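Transcription termination factor FttA (Pyrococcus horikoshii, PDB 3AF6) probably terminates transcription by cutting nascent RNA at the exit channel of RNA polymerase with a two-zinc nuclease centre and degrading the released RNA from its 5' end. Local coordinates at residues I99-F104 with L112-K117; D400-R405 with G590-A595; V426-M431 with I517-S522; E532-L537 with I579-E584. All coordinates share one frame; numbering follows the deposited sequence.

Contact 1 of 4, residues I99-F104 with L112-K117; sequences ITNIAF and LIEAKK
A beta hairpin brings residues 99-104 alongside residues 112-117, and its main polar link joins Asn101 to Glu114. Asn101 ND2 donates to Glu114 OE2 at 2.9 Å, with a bent N-H...O angle of 142°. The acceptor lies in the plane of the amide, yet the amide reaches the carboxylate from above its plane, the two flat groups standing 86° apart. Glu114 can take part because its CG lies anti to the backbone N (chi1 -172°), which, with an extended chain beyond CG, lays the side chain alongside that of Asn101. Its other oxygen, OE1, forms a salt bridge with Arg157 of helix 151-161, so the acid is held at both oxygens. The methyl of Thr100 fits against the stem of this chain, Thr100 CG2 lying 3.6 Å from Glu114 CG.

The hairpin lies in what is assigned as KHb, the second of two KH units, where strand 110-115 runs between strands 103-105 and 140-144. Glu114 also centres an inverse gamma turn, closed by Ala115 N and Ile113 O at 2.7 Å. Branched Ile99 supplies two apolar arms: CG1 meets Ala115 CB at 3.9 Å, while CG2 lies 4.2 Å from Ile113 CG2. Ile102 CA makes a C-H...O contact with Leu112 O (3.1 Å). Ala103 is small enough to sit beside Leu112, CB to CB at 4.4 Å, and Arg157 touches both.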
loop_
_atom_site.group_PDB
_atom_site.type_symbol
_atom_site.label_atom_id
_atom_site.label_comp_id
_atom_site.label_asym_id
_atom_site.label_seq_id
_atom_site.Cartn_x
_atom_site.Cartn_y
_atom_site.Cartn_z
ATOM N N ILE A 99 9.063 11.687 25.459
ATOM C CA ILE A 99 8.796 10.332 24.986
ATOM C C ILE A 99 7.303 10.037 25.112
ATOM O O ILE A 99 6.847 9.492 26.120
ATOM C CB ILE A 99 9.595 9.294 25.807
ATOM C CG1 ILE A 99 11.094 9.597 25.700
ATOM C CG2 ILE A 99 9.296 7.886 25.311
ATOM C CD1 ILE A 99 11.973 8.689 26.533
ATOM N N THR A 100 6.549 10.400 24.079
ATOM C CA THR A 100 5.103 10.198 24.067
ATOM C C THR A 100 4.689 8.755 24.359
ATOM O O THR A 100 3.833 8.509 25.211
ATOM C CB THR A 100 4.492 10.629 22.709
ATOM O OG1 THR A 100 3.064 10.542 22.774
ATOM C CG2 THR A 100 4.991 9.736 21.586
ATOM N N ASN A 101 5.301 7.807 23.658
ATOM C CA ASN A 101 4.978 6.398 23.842
ATOM C C ASN A 101 6.229 5.547 24.020
ATOM O O ASN A 101 7.330 6.073 24.182
ATOM C CB ASN A 101 4.171 5.888 22.643
ATOM C CG ASN A 101 2.872 6.653 22.446
ATOM O OD1 ASN A 101 1.977 6.611 23.294
ATOM N ND2 ASN A 101 2.763 7.355 21.322
ATOM N N ILE A 102 6.046 4.230 23.989
ATOM C CA ILE A 102 7.149 3.287 24.145
ATOM C C ILE A 102 6.575 1.862 24.123
ATOM O O ILE A 102 6.225 1.294 25.159
ATOM C CB ILE A 102 7.931 3.580 25.473
ATOM C CG1 ILE A 102 9.211 2.742 25.547
ATOM C CG2 ILE A 102 7.029 3.361 26.679
ATOM C CD1 ILE A 102 9.006 1.302 25.945
ATOM N N ALA A 103 6.471 1.296 22.921
ATOM C CA ALA A 103 5.924 -0.046 22.737
ATOM C C ALA A 103 6.943 -1.155 22.985
ATOM O O ALA A 103 8.077 -0.894 23.392
ATOM C CB ALA A 103 5.343 -0.181 21.332
ATOM N N PHE A 104 6.527 -2.395 22.736
ATOM C CA PHE A 104 7.389 -3.553 22.944
ATOM C C PHE A 104 7.190 -4.633 21.887
ATOM O O PHE A 104 6.062 -4.945 21.501
ATOM C CB PHE A 104 7.126 -4.151 24.326
ATOM C CG PHE A 104 7.402 -3.207 25.455
ATOM C CD1 PHE A 104 8.708 -2.844 25.771
ATOM C CD2 PHE A 104 6.357 -2.671 26.201
ATOM C CE1 PHE A 104 8.970 -1.962 26.815
ATOM C CE2 PHE A 104 6.606 -1.787 27.247
ATOM C CZ PHE A 104 7.915 -1.432 27.556
ATOM N N LEU A 112 10.509 0.095 21.062
ATOM C CA LEU A 112 10.345 1.313 20.284
ATOM C C LEU A 112 10.218 2.534 21.193
ATOM O O LEU A 112 9.357 2.581 22.070
ATOM C CB LEU A 112 9.106 1.181 19.386
ATOM C CG LEU A 112 8.898 2.146 18.214
ATOM C CD1 LEU A 112 7.814 1.591 17.303
ATOM C CD2 LEU A 112 8.524 3.532 18.717
ATOM N N ILE A 113 11.089 3.516 20.975
ATOM C CA ILE A 113 11.087 4.746 21.761
ATOM C C ILE A 113 10.536 5.896 20.921
ATOM O O ILE A 113 11.297 6.633 20.292
ATOM C CB ILE A 113 12.516 5.123 22.217
ATOM C CG1 ILE A 113 13.150 3.954 22.970
ATOM C CG2 ILE A 113 12.473 6.362 23.104
ATOM C CD1 ILE A 113 14.568 4.220 23.424
ATOM N N GLU A 114 9.215 6.048 20.911
ATOM C CA GLU A 114 8.586 7.111 20.137
ATOM C C GLU A 114 8.754 8.450 20.846
ATOM O O GLU A 114 7.806 8.990 21.413
ATOM C CB GLU A 114 7.099 6.809 19.927
ATOM C CG GLU A 114 6.401 7.762 18.969
ATOM C CD GLU A 114 4.983 7.331 18.648
ATOM O OE1 GLU A 114 4.805 6.202 18.147
ATOM O OE2 GLU A 114 4.047 8.119 18.893
ATOM N N ALA A 115 9.975 8.976 20.812
ATOM C CA ALA A 115 10.284 10.250 21.447
ATOM C C ALA A 115 10.051 11.406 20.477
ATOM O O ALA A 115 10.155 11.241 19.263
ATOM C CB ALA A 115 11.732 10.254 21.931
ATOM N N LYS A 116 9.736 12.576 21.024
ATOM C CA LYS A 116 9.485 13.762 20.215
ATOM C C LYS A 116 10.815 14.335 19.735
ATOM O O LYS A 116 10.882 14.999 18.701
ATOM C CB LYS A 116 8.723 14.802 21.043
ATOM C CG LYS A 116 8.094 15.927 20.237
ATOM C CD LYS A 116 7.149 16.744 21.108
ATOM C CE LYS A 116 6.420 17.804 20.301
ATOM N NZ LYS A 116 5.426 18.539 21.130
ATOM N N LYS A 117 11.870 14.066 20.499
ATOM C CA LYS A 117 13.213 14.530 20.171
ATOM C C LYS A 117 14.123 13.303 20.154
ATOM O O LYS A 117 14.644 12.892 21.189
ATOM C CB LYS A 117 13.705 15.523 21.229
ATOM C CG LYS A 117 12.617 16.424 21.800
ATOM C CD LYS A 117 11.890 17.210 20.719
ATOM C CE LYS A 117 10.740 18.014 21.311
ATOM N NZ LYS A 117 9.958 18.744 20.273
#

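Contact 2 of 4, residues D400-R405 with G590-A595; sequences DIQMPR and GFSGHA. With SO4 (sulfate ion), chain G.
Gly590 meets Met403 and Arg405 with bare backbone: lacking a side chain, it lets Met403 O come within 3.3 Å of Gly590 CA. Its carbonyl oxygen lies over the centre of one face of the Arg405 guanidinium, Gly590 O standing 3.3 Å from Arg405 CZ, a polar contact rather than a hydrogen bond. Arg405 gets there through a chain bent at chi2 and chi3, starting from the first turn of helix 405-420. Phe591 turns away to pack on Ala408 and Leu412 of that helix. Ser592 O is at the edge of the same guanidinium, 3.0 Å from Arg405 NH2, although the angle is poor for a bond. Ser592 OG accepts from His594 N at 2.8 Å (159°), forming an ST turn. The extended Gln402 side chain brings its amide end beside Ser592 and the backbone of His594.

Gly593 O accepts from the zinc ligand His344. His594, probably the motif B histidine of the beta-CASP nucleases, lies beside the zinc ligands Asp367 and His618, its side chain about 5 Å from a zinc ion. Its ND1 is hydrogen-bonded to Glu392, while NE2 donates to O4 of a sulfate, probably from the crystallisation liquor, at 2.8 Å. Compact Ala595 is buried against Leu600 of helix 597-606.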
loop_
_atom_site.group_PDB
_atom_site.type_symbol
_atom_site.label_atom_id
_atom_site.label_comp_id
_atom_site.label_asym_id
_atom_site.label_seq_id
_atom_site.Cartn_x
_atom_site.Cartn_y
_atom_site.Cartn_z
ATOM N N ASP A 400 -5.388 9.508 -24.507
ATOM C CA ASP A 400 -5.531 9.641 -23.066
ATOM C C ASP A 400 -4.443 10.481 -22.427
ATOM O O ASP A 400 -3.668 9.996 -21.607
ATOM C CB ASP A 400 -5.593 8.265 -22.393
ATOM C CG ASP A 400 -6.792 7.454 -22.847
ATOM O OD1 ASP A 400 -7.783 8.054 -23.308
ATOM O OD2 ASP A 400 -6.750 6.218 -22.738
ATOM N N ILE A 401 -4.390 11.750 -22.824
ATOM C CA ILE A 401 -3.430 12.689 -22.264
ATOM C C ILE A 401 -4.146 13.452 -21.157
ATOM O O ILE A 401 -5.196 14.058 -21.380
ATOM C CB ILE A 401 -2.911 13.710 -23.320
ATOM C CG1 ILE A 401 -1.899 13.045 -24.255
ATOM C CG2 ILE A 401 -2.251 14.883 -22.633
ATOM C CD1 ILE A 401 -2.530 12.220 -25.340
ATOM N N GLN A 402 -3.586 13.405 -19.955
ATOM C CA GLN A 402 -4.182 14.121 -18.841
ATOM C C GLN A 402 -3.800 15.580 -18.940
ATOM O O GLN A 402 -2.794 15.941 -19.548
ATOM C CB GLN A 402 -3.702 13.551 -17.509
ATOM C CG GLN A 402 -4.204 12.151 -17.248
ATOM C CD GLN A 402 -3.410 11.420 -16.193
ATOM O OE1 GLN A 402 -3.651 10.240 -15.932
ATOM N NE2 GLN A 402 -2.456 12.110 -15.580
ATOM N N MET A 403 -4.631 16.412 -18.340
ATOM C CA MET A 403 -4.450 17.853 -18.302
ATOM C C MET A 403 -3.196 18.194 -17.484
ATOM O O MET A 403 -2.949 17.593 -16.439
ATOM C CB MET A 403 -5.699 18.444 -17.650
ATOM C CG MET A 403 -5.741 19.935 -17.450
ATOM S SD MET A 403 -7.272 20.354 -16.565
ATOM C CE MET A 403 -8.437 20.467 -17.928
ATOM N N PRO A 404 -2.381 19.154 -17.953
ATOM C CA PRO A 404 -1.167 19.546 -17.223
ATOM C C PRO A 404 -1.504 19.891 -15.767
ATOM O O PRO A 404 -2.478 20.596 -15.509
ATOM C CB PRO A 404 -0.683 20.767 -17.995
ATOM C CG PRO A 404 -1.113 20.474 -19.383
ATOM C CD PRO A 404 -2.513 19.928 -19.196
ATOM N N ARG A 405 -0.690 19.406 -14.829
ATOM C CA ARG A 405 -0.902 19.629 -13.399
ATOM C C ARG A 405 -1.235 21.059 -12.999
ATOM O O ARG A 405 -2.078 21.286 -12.133
ATOM C CB ARG A 405 0.321 19.175 -12.591
ATOM C CG ARG A 405 0.985 17.893 -13.112
ATOM C CD ARG A 405 1.596 17.027 -11.993
ATOM N NE ARG A 405 0.840 15.785 -11.833
ATOM C CZ ARG A 405 -0.091 15.572 -10.904
ATOM N NH1 ARG A 405 -0.387 16.519 -10.019
ATOM N NH2 ARG A 405 -0.751 14.417 -10.885
ATOM N N GLY A 590 -6.099 16.278 -13.972
ATOM C CA GLY A 590 -4.709 16.660 -13.797
ATOM C C GLY A 590 -4.064 16.326 -12.459
ATOM O O GLY A 590 -2.890 16.626 -12.253
ATOM N N PHE A 591 -4.808 15.724 -11.540
ATOM C CA PHE A 591 -4.230 15.366 -10.244
ATOM C C PHE A 591 -4.077 13.854 -10.175
ATOM O O PHE A 591 -3.669 13.300 -9.147
ATOM C CB PHE A 591 -5.140 15.821 -9.105
ATOM C CG PHE A 591 -5.479 17.266 -9.155
ATOM C CD1 PHE A 591 -4.499 18.228 -8.937
ATOM C CD2 PHE A 591 -6.779 17.674 -9.442
ATOM C CE1 PHE A 591 -4.804 19.581 -9.004
ATOM C CE2 PHE A 591 -7.098 19.025 -9.514
ATOM C CZ PHE A 591 -6.106 19.981 -9.294
ATOM N N SER A 592 -4.430 13.201 -11.282
ATOM C CA SER A 592 -4.372 11.751 -11.391
ATOM C C SER A 592 -3.117 11.123 -10.811
ATOM O O SER A 592 -2.030 11.703 -10.866
ATOM C CB SER A 592 -4.488 11.329 -12.852
ATOM O OG SER A 592 -4.265 9.939 -12.973
ATOM N N GLY A 593 -3.280 9.930 -10.259
ATOM C CA GLY A 593 -2.145 9.215 -9.713
ATOM C C GLY A 593 -1.683 8.191 -10.743
ATOM O O GLY A 593 -0.833 7.352 -10.453
ATOM N N HIS A 594 -2.258 8.260 -11.942
ATOM C CA HIS A 594 -1.924 7.346 -13.041
ATOM C C HIS A 594 -1.086 8.007 -14.127
ATOM O O HIS A 594 -1.348 9.158 -14.503
ATOM C CB HIS A 594 -3.185 6.841 -13.738
ATOM C CG HIS A 594 -3.911 5.768 -13.000
ATOM N ND1 HIS A 594 -3.382 4.513 -12.808
ATOM C CD2 HIS A 594 -5.142 5.752 -12.440
ATOM C CE1 HIS A 594 -4.257 3.767 -12.159
ATOM N NE2 HIS A 594 -5.332 4.495 -11.925
ATOM N N ALA A 595 -0.095 7.285 -14.648
ATOM C CA ALA A 595 0.699 7.836 -15.738
ATOM C C ALA A 595 -0.279 7.970 -16.909
ATOM O O ALA A 595 -1.105 7.079 -17.138
ATOM C CB ALA A 595 1.822 6.893 -16.105
HETATM S S SO4 G . -7.827 3.082 -10.586
HETATM O O1 SO4 G . -9.066 2.641 -9.926
HETATM O O2 SO4 G . -6.724 2.186 -10.206
HETATM O O3 SO4 G . -8.012 3.046 -12.045
HETATM O O4 SO4 G . -7.504 4.456 -10.164
#

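Contact 3 of 4, residues V426-M431 with I517-S522; sequences VLIPAM and IIIASS
Val426 to Ala430 and Ile518 to Ala520 are stitched together by four backbone hydrogen bonds, the pattern of two parallel beta strands. Ile518 N donates to Val426 O (2.8 Å) and Ala520 N to Ile428 O (3.1 Å); in return Ile428 N donates to Ile518 O, and Ala430 N to Ala520 O (3.0 Å). The segment axes diverge by only 16°. Pro429 suits its position because the bonds to residues 517-522 use the N-H groups of Ile428 and Ala430 on either side of it.

C-H...O contacts supplement these bonds: Ile519 CA approaches Ile428 O at 3.1 Å, and Pro429 CA approaches Ala520 O.

Apolar contacts fill both faces with branched residues. On one, Ile517 CD1 lies against the CB-CG2 arm of Val426, 3.5 Å from Val426 CB, the two side chains side by side, while Ile428 CB meets Ile519 CG1 at 3.9 Å. On the other, Leu427 bends its CD1 back toward the neighbouring strand, 3.9 Å from Ile518 CG2. Beyond the strands, where a cis peptide precedes Ser522, Met431 SD lies 3.7 Å from Ser522 OG, and the Met431 side chain comes near the zinc ligand His258.

This pair forms the middle of the six-stranded parallel beta-CASP sheet, flanked by strands 456-459 and 544-547. Helix 405-420 covers the Val426 and Ile428 face; Tyr533 of helix 529-537 covers the Leu427 and Ile518 face.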
loop_
_atom_site.group_PDB
_atom_site.type_symbol
_atom_site.label_atom_id
_atom_site.label_comp_id
_atom_site.label_asym_id
_atom_site.label_seq_id
_atom_site.Cartn_x
_atom_site.Cartn_y
_atom_site.Cartn_z
ATOM N N VAL A 426 -18.634 22.789 -2.834
ATOM C CA VAL A 426 -17.918 21.993 -3.804
ATOM C C VAL A 426 -17.657 20.619 -3.231
ATOM O O VAL A 426 -17.005 20.477 -2.192
ATOM C CB VAL A 426 -16.584 22.624 -4.177
ATOM C CG1 VAL A 426 -15.913 21.794 -5.270
ATOM C CG2 VAL A 426 -16.801 24.050 -4.637
ATOM N N LEU A 427 -18.187 19.607 -3.906
ATOM C CA LEU A 427 -18.003 18.234 -3.465
ATOM C C LEU A 427 -16.889 17.580 -4.258
ATOM O O LEU A 427 -16.940 17.509 -5.493
ATOM C CB LEU A 427 -19.294 17.423 -3.640
ATOM C CG LEU A 427 -19.119 15.933 -3.328
ATOM C CD1 LEU A 427 -18.717 15.768 -1.869
ATOM C CD2 LEU A 427 -20.398 15.182 -3.639
ATOM N N ILE A 428 -15.879 17.103 -3.543
ATOM C CA ILE A 428 -14.759 16.441 -4.193
ATOM C C ILE A 428 -14.648 15.009 -3.694
ATOM O O ILE A 428 -14.094 14.743 -2.621
ATOM C CB ILE A 428 -13.415 17.195 -3.944
ATOM C CG1 ILE A 428 -13.467 18.585 -4.595
ATOM C CG2 ILE A 428 -12.247 16.405 -4.530
ATOM C CD1 ILE A 428 -12.200 19.405 -4.410
ATOM N N PRO A 429 -15.200 14.063 -4.460
ATOM C CA PRO A 429 -15.119 12.665 -4.035
ATOM C C PRO A 429 -13.710 12.153 -4.294
ATOM O O PRO A 429 -13.109 12.491 -5.315
ATOM C CB PRO A 429 -16.175 11.981 -4.897
ATOM C CG PRO A 429 -16.149 12.781 -6.142
ATOM C CD PRO A 429 -16.042 14.207 -5.656
ATOM N N ALA A 430 -13.185 11.366 -3.357
ATOM C CA ALA A 430 -11.842 10.801 -3.474
ATOM C C ALA A 430 -11.631 9.700 -2.436
ATOM O O ALA A 430 -12.175 9.767 -1.327
ATOM C CB ALA A 430 -10.792 11.898 -3.293
ATOM N N MET A 431 -10.856 8.678 -2.790
ATOM C CA MET A 431 -10.602 7.600 -1.839
ATOM C C MET A 431 -9.784 8.170 -0.675
ATOM O O MET A 431 -8.958 9.077 -0.859
ATOM C CB MET A 431 -9.839 6.425 -2.501
ATOM C CG MET A 431 -10.628 5.604 -3.529
ATOM S SD MET A 431 -12.255 5.023 -2.912
ATOM C CE MET A 431 -11.867 3.341 -2.190
ATOM N N ILE A 517 -15.845 23.471 1.092
ATOM C CA ILE A 517 -15.289 22.449 0.228
ATOM C C ILE A 517 -15.393 21.132 0.986
ATOM O O ILE A 517 -14.959 21.037 2.143
ATOM C CB ILE A 517 -13.807 22.715 -0.096
ATOM C CG1 ILE A 517 -13.647 24.090 -0.743
ATOM C CG2 ILE A 517 -13.285 21.634 -1.035
ATOM C CD1 ILE A 517 -14.420 24.240 -2.026
ATOM N N ILE A 518 -15.978 20.126 0.335
ATOM C CA ILE A 518 -16.143 18.813 0.943
ATOM C C ILE A 518 -15.381 17.752 0.159
ATOM O O ILE A 518 -15.625 17.536 -1.030
ATOM C CB ILE A 518 -17.638 18.402 0.992
ATOM C CG1 ILE A 518 -18.452 19.485 1.701
ATOM C CG2 ILE A 518 -17.798 17.074 1.726
ATOM C CD1 ILE A 518 -19.946 19.351 1.497
ATOM N N ILE A 519 -14.440 17.102 0.827
ATOM C CA ILE A 519 -13.668 16.040 0.196
ATOM C C ILE A 519 -14.011 14.789 0.992
ATOM O O ILE A 519 -13.825 14.753 2.214
ATOM C CB ILE A 519 -12.143 16.302 0.268
ATOM C CG1 ILE A 519 -11.811 17.647 -0.381
ATOM C CG2 ILE A 519 -11.400 15.187 -0.443
ATOM C CD1 ILE A 519 -10.314 17.909 -0.530
ATOM N N ALA A 520 -14.523 13.770 0.306
ATOM C CA ALA A 520 -14.917 12.546 0.987
ATOM C C ALA A 520 -14.914 11.294 0.124
ATOM O O ALA A 520 -15.129 11.343 -1.092
ATOM C CB ALA A 520 -16.302 12.733 1.602
ATOM N N SER A 521 -14.675 10.167 0.779
ATOM C CA SER A 521 -14.660 8.869 0.124
ATOM C C SER A 521 -16.105 8.356 0.056
ATOM O O SER A 521 -16.942 8.785 0.849
ATOM C CB SER A 521 -13.791 7.915 0.936
ATOM O OG SER A 521 -14.107 8.015 2.315
ATOM N N SER A 522 -16.415 7.459 -0.881
ATOM C CA SER A 522 -15.469 6.923 -1.857
ATOM C C SER A 522 -15.227 7.850 -3.035
ATOM O O SER A 522 -16.057 8.702 -3.356
ATOM C CB SER A 522 -15.962 5.571 -2.382
ATOM O OG SER A 522 -15.641 4.528 -1.472
#

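Contact 4 of 4, residues E532-L537 with I579-E584; sequences EYFKQL and IKVNME
Phe534 projects into a hollow shaped by Ile579, Val581 and Met583 where, in the beta-CASP domain, helix 529-537 packs against the end of strand 576-580 and the connection after it. Its CG is anti to the backbone N (chi1 171°), which swings the ring off the helix toward that connection. The far end of the ring is the bump: CZ meets Val581 CG2 at 3.8 Å, the two side chains crossing at about a right angle, and CE2 meets Ile579 CG2 at 4.2 Å. A broad aromatic ring suits this place because it spans all three walls at once, helped by Ile567 and Ile545 of neighbouring strands.

Ile579 points at the helix and is a second bump. While its CG2 faces Phe534, its CG1 lies 4.1 Å from Lys535 CG, so the lysine contributes its aliphatic stem and then runs, extended, away from the contact. Met583 closes the other end. Its flexible, unbranched chain makes a Met-aromatic contact, SD lying 5.4 Å from the centroid of the Phe534 ring and oblique to it, 63° off the normal. A bend at chi3 turns the terminal methyl away from the ring, Met583 CE settling 3.7 Å from Leu537 CB.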
loop_
_atom_site.group_PDB
_atom_site.type_symbol
_atom_site.label_atom_id
_atom_site.label_comp_id
_atom_site.label_asym_id
_atom_site.label_seq_id
_atom_site.Cartn_x
_atom_site.Cartn_y
_atom_site.Cartn_z
ATOM N N GLU A 532 -23.810 10.418 0.277
ATOM C CA GLU A 532 -24.830 11.196 0.961
ATOM C C GLU A 532 -24.789 12.634 0.474
ATOM O O GLU A 532 -25.822 13.198 0.111
ATOM C CB GLU A 532 -24.615 11.152 2.471
ATOM C CG GLU A 532 -25.700 11.856 3.262
ATOM C CD GLU A 532 -25.531 11.678 4.762
ATOM O OE1 GLU A 532 -26.260 12.353 5.531
ATOM O OE2 GLU A 532 -24.669 10.859 5.171
ATOM N N TYR A 533 -23.592 13.221 0.468
ATOM C CA TYR A 533 -23.408 14.591 0.000
ATOM C C TYR A 533 -23.959 14.674 -1.408
ATOM O O TYR A 533 -24.772 15.547 -1.709
ATOM C CB TYR A 533 -21.924 14.969 -0.022
ATOM C CG TYR A 533 -21.284 15.091 1.339
ATOM C CD1 TYR A 533 -21.650 16.112 2.213
ATOM C CD2 TYR A 533 -20.321 14.178 1.760
ATOM C CE1 TYR A 533 -21.072 16.220 3.476
ATOM C CE2 TYR A 533 -19.737 14.273 3.023
ATOM C CZ TYR A 533 -20.118 15.295 3.874
ATOM O OH TYR A 533 -19.558 15.387 5.127
ATOM N N PHE A 534 -23.527 13.755 -2.269
ATOM C CA PHE A 534 -23.996 13.749 -3.651
ATOM C C PHE A 534 -25.511 13.851 -3.718
ATOM O O PHE A 534 -26.052 14.823 -4.251
ATOM C CB PHE A 534 -23.558 12.484 -4.387
ATOM C CG PHE A 534 -24.196 12.331 -5.743
ATOM C CD1 PHE A 534 -23.868 13.193 -6.782
ATOM C CD2 PHE A 534 -25.159 11.347 -5.968
ATOM C CE1 PHE A 534 -24.489 13.085 -8.028
ATOM C CE2 PHE A 534 -25.788 11.230 -7.208
ATOM C CZ PHE A 534 -25.451 12.104 -8.243
ATOM N N LYS A 535 -26.184 12.835 -3.179
ATOM C CA LYS A 535 -27.644 12.784 -3.157
ATOM C C LYS A 535 -28.254 14.115 -2.739
ATOM O O LYS A 535 -29.145 14.640 -3.409
ATOM C CB LYS A 535 -28.131 11.714 -2.173
ATOM C CG LYS A 535 -28.016 10.278 -2.642
ATOM C CD LYS A 535 -28.576 9.341 -1.579
ATOM C CE LYS A 535 -28.594 7.894 -2.050
ATOM N NZ LYS A 535 -29.147 6.970 -1.017
ATOM N N GLN A 536 -27.764 14.659 -1.629
ATOM C CA GLN A 536 -28.301 15.901 -1.108
ATOM C C GLN A 536 -27.921 17.188 -1.818
ATOM O O GLN A 536 -28.613 18.194 -1.668
ATOM C CB GLN A 536 -27.972 16.020 0.375
ATOM C CG GLN A 536 -28.697 14.994 1.221
ATOM C CD GLN A 536 -28.805 15.410 2.669
ATOM O OE1 GLN A 536 -29.297 16.498 2.974
ATOM N NE2 GLN A 536 -28.355 14.546 3.575
ATOM N N LEU A 537 -26.843 17.182 -2.593
ATOM C CA LEU A 537 -26.450 18.404 -3.282
ATOM C C LEU A 537 -26.901 18.425 -4.742
ATOM O O LEU A 537 -27.182 19.484 -5.297
ATOM C CB LEU A 537 -24.932 18.592 -3.195
ATOM C CG LEU A 537 -24.325 18.651 -1.785
ATOM C CD1 LEU A 537 -22.831 18.848 -1.882
ATOM C CD2 LEU A 537 -24.941 19.787 -0.992
ATOM N N ILE A 579 -32.479 10.492 -8.071
ATOM C CA ILE A 579 -31.785 11.729 -7.735
ATOM C C ILE A 579 -31.727 12.623 -8.960
ATOM O O ILE A 579 -31.294 12.202 -10.033
ATOM C CB ILE A 579 -30.337 11.484 -7.246
ATOM C CG1 ILE A 579 -30.338 10.707 -5.933
ATOM C CG2 ILE A 579 -29.641 12.807 -7.017
ATOM C CD1 ILE A 579 -30.783 9.278 -6.077
ATOM N N LYS A 580 -32.176 13.860 -8.790
ATOM C CA LYS A 580 -32.180 14.834 -9.872
ATOM C C LYS A 580 -30.837 15.578 -9.857
ATOM O O LYS A 580 -30.569 16.360 -8.944
ATOM C CB LYS A 580 -33.345 15.806 -9.660
ATOM C CG LYS A 580 -33.594 16.783 -10.796
ATOM C CD LYS A 580 -34.676 17.793 -10.407
ATOM C CE LYS A 580 -34.950 18.794 -11.524
ATOM N NZ LYS A 580 -35.818 19.919 -11.064
ATOM N N VAL A 581 -29.992 15.327 -10.853
ATOM C CA VAL A 581 -28.683 15.981 -10.907
ATOM C C VAL A 581 -28.728 17.324 -11.628
ATOM O O VAL A 581 -28.851 17.376 -12.858
ATOM C CB VAL A 581 -27.620 15.100 -11.615
ATOM C CG1 VAL A 581 -26.251 15.753 -11.508
ATOM C CG2 VAL A 581 -27.583 13.717 -10.994
ATOM N N ASN A 582 -28.629 18.405 -10.857
ATOM C CA ASN A 582 -28.639 19.751 -11.421
ATOM C C ASN A 582 -27.316 20.459 -11.147
ATOM O O ASN A 582 -26.858 21.259 -11.958
ATOM C CB ASN A 582 -29.784 20.574 -10.832
ATOM C CG ASN A 582 -31.120 19.884 -10.963
ATOM O OD1 ASN A 582 -31.469 19.381 -12.032
ATOM N ND2 ASN A 582 -31.881 19.859 -9.878
ATOM N N MET A 583 -26.719 20.163 -9.995
ATOM C CA MET A 583 -25.440 20.740 -9.592
ATOM C C MET A 583 -24.479 20.635 -10.773
ATOM O O MET A 583 -24.692 19.810 -11.667
ATOM C CB MET A 583 -24.868 19.950 -8.413
ATOM C CG MET A 583 -24.382 18.549 -8.802
ATOM S SD MET A 583 -23.739 17.528 -7.445
ATOM C CE MET A 583 -23.031 18.773 -6.345
ATOM N N GLU A 584 -23.431 21.458 -10.779
ATOM C CA GLU A 584 -22.450 21.421 -11.865
ATOM C C GLU A 584 -21.529 20.213 -11.785
ATOM O O GLU A 584 -21.050 19.854 -10.709
ATOM C CB GLU A 584 -21.585 22.682 -11.870
ATOM C CG GLU A 584 -22.203 23.875 -12.577
ATOM C CD GLU A 584 -21.150 24.859 -13.048
ATOM O OE1 GLU A 584 -20.343 25.309 -12.204
ATOM O OE2 GLU A 584 -21.125 25.171 -14.262
#

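Contact 1 comes first along the chain and stands apart, in the KHb unit of the N-terminal region; its centre is 34 Å from that of contact 3 and 46 Å from that of contact 4. The others belong to the beta-CASP domain, inserted in the metallo-beta-lactamase fold; contact 2 probably joins the two ends of the insertion, and contacts 3 and 4 form between them in sequence. Contacts 3 and 4 touch, centres 13 Å apart, because helix 529-537 packs on the parallel beta-CASP sheet: Ile518 CG2 lies 3.6 Å from Tyr533 CZ. Contacts 2 and 3, centres 18 Å apart, both come close to zinc ligands, so the beta-CASP sheet ends near the nuclease centre.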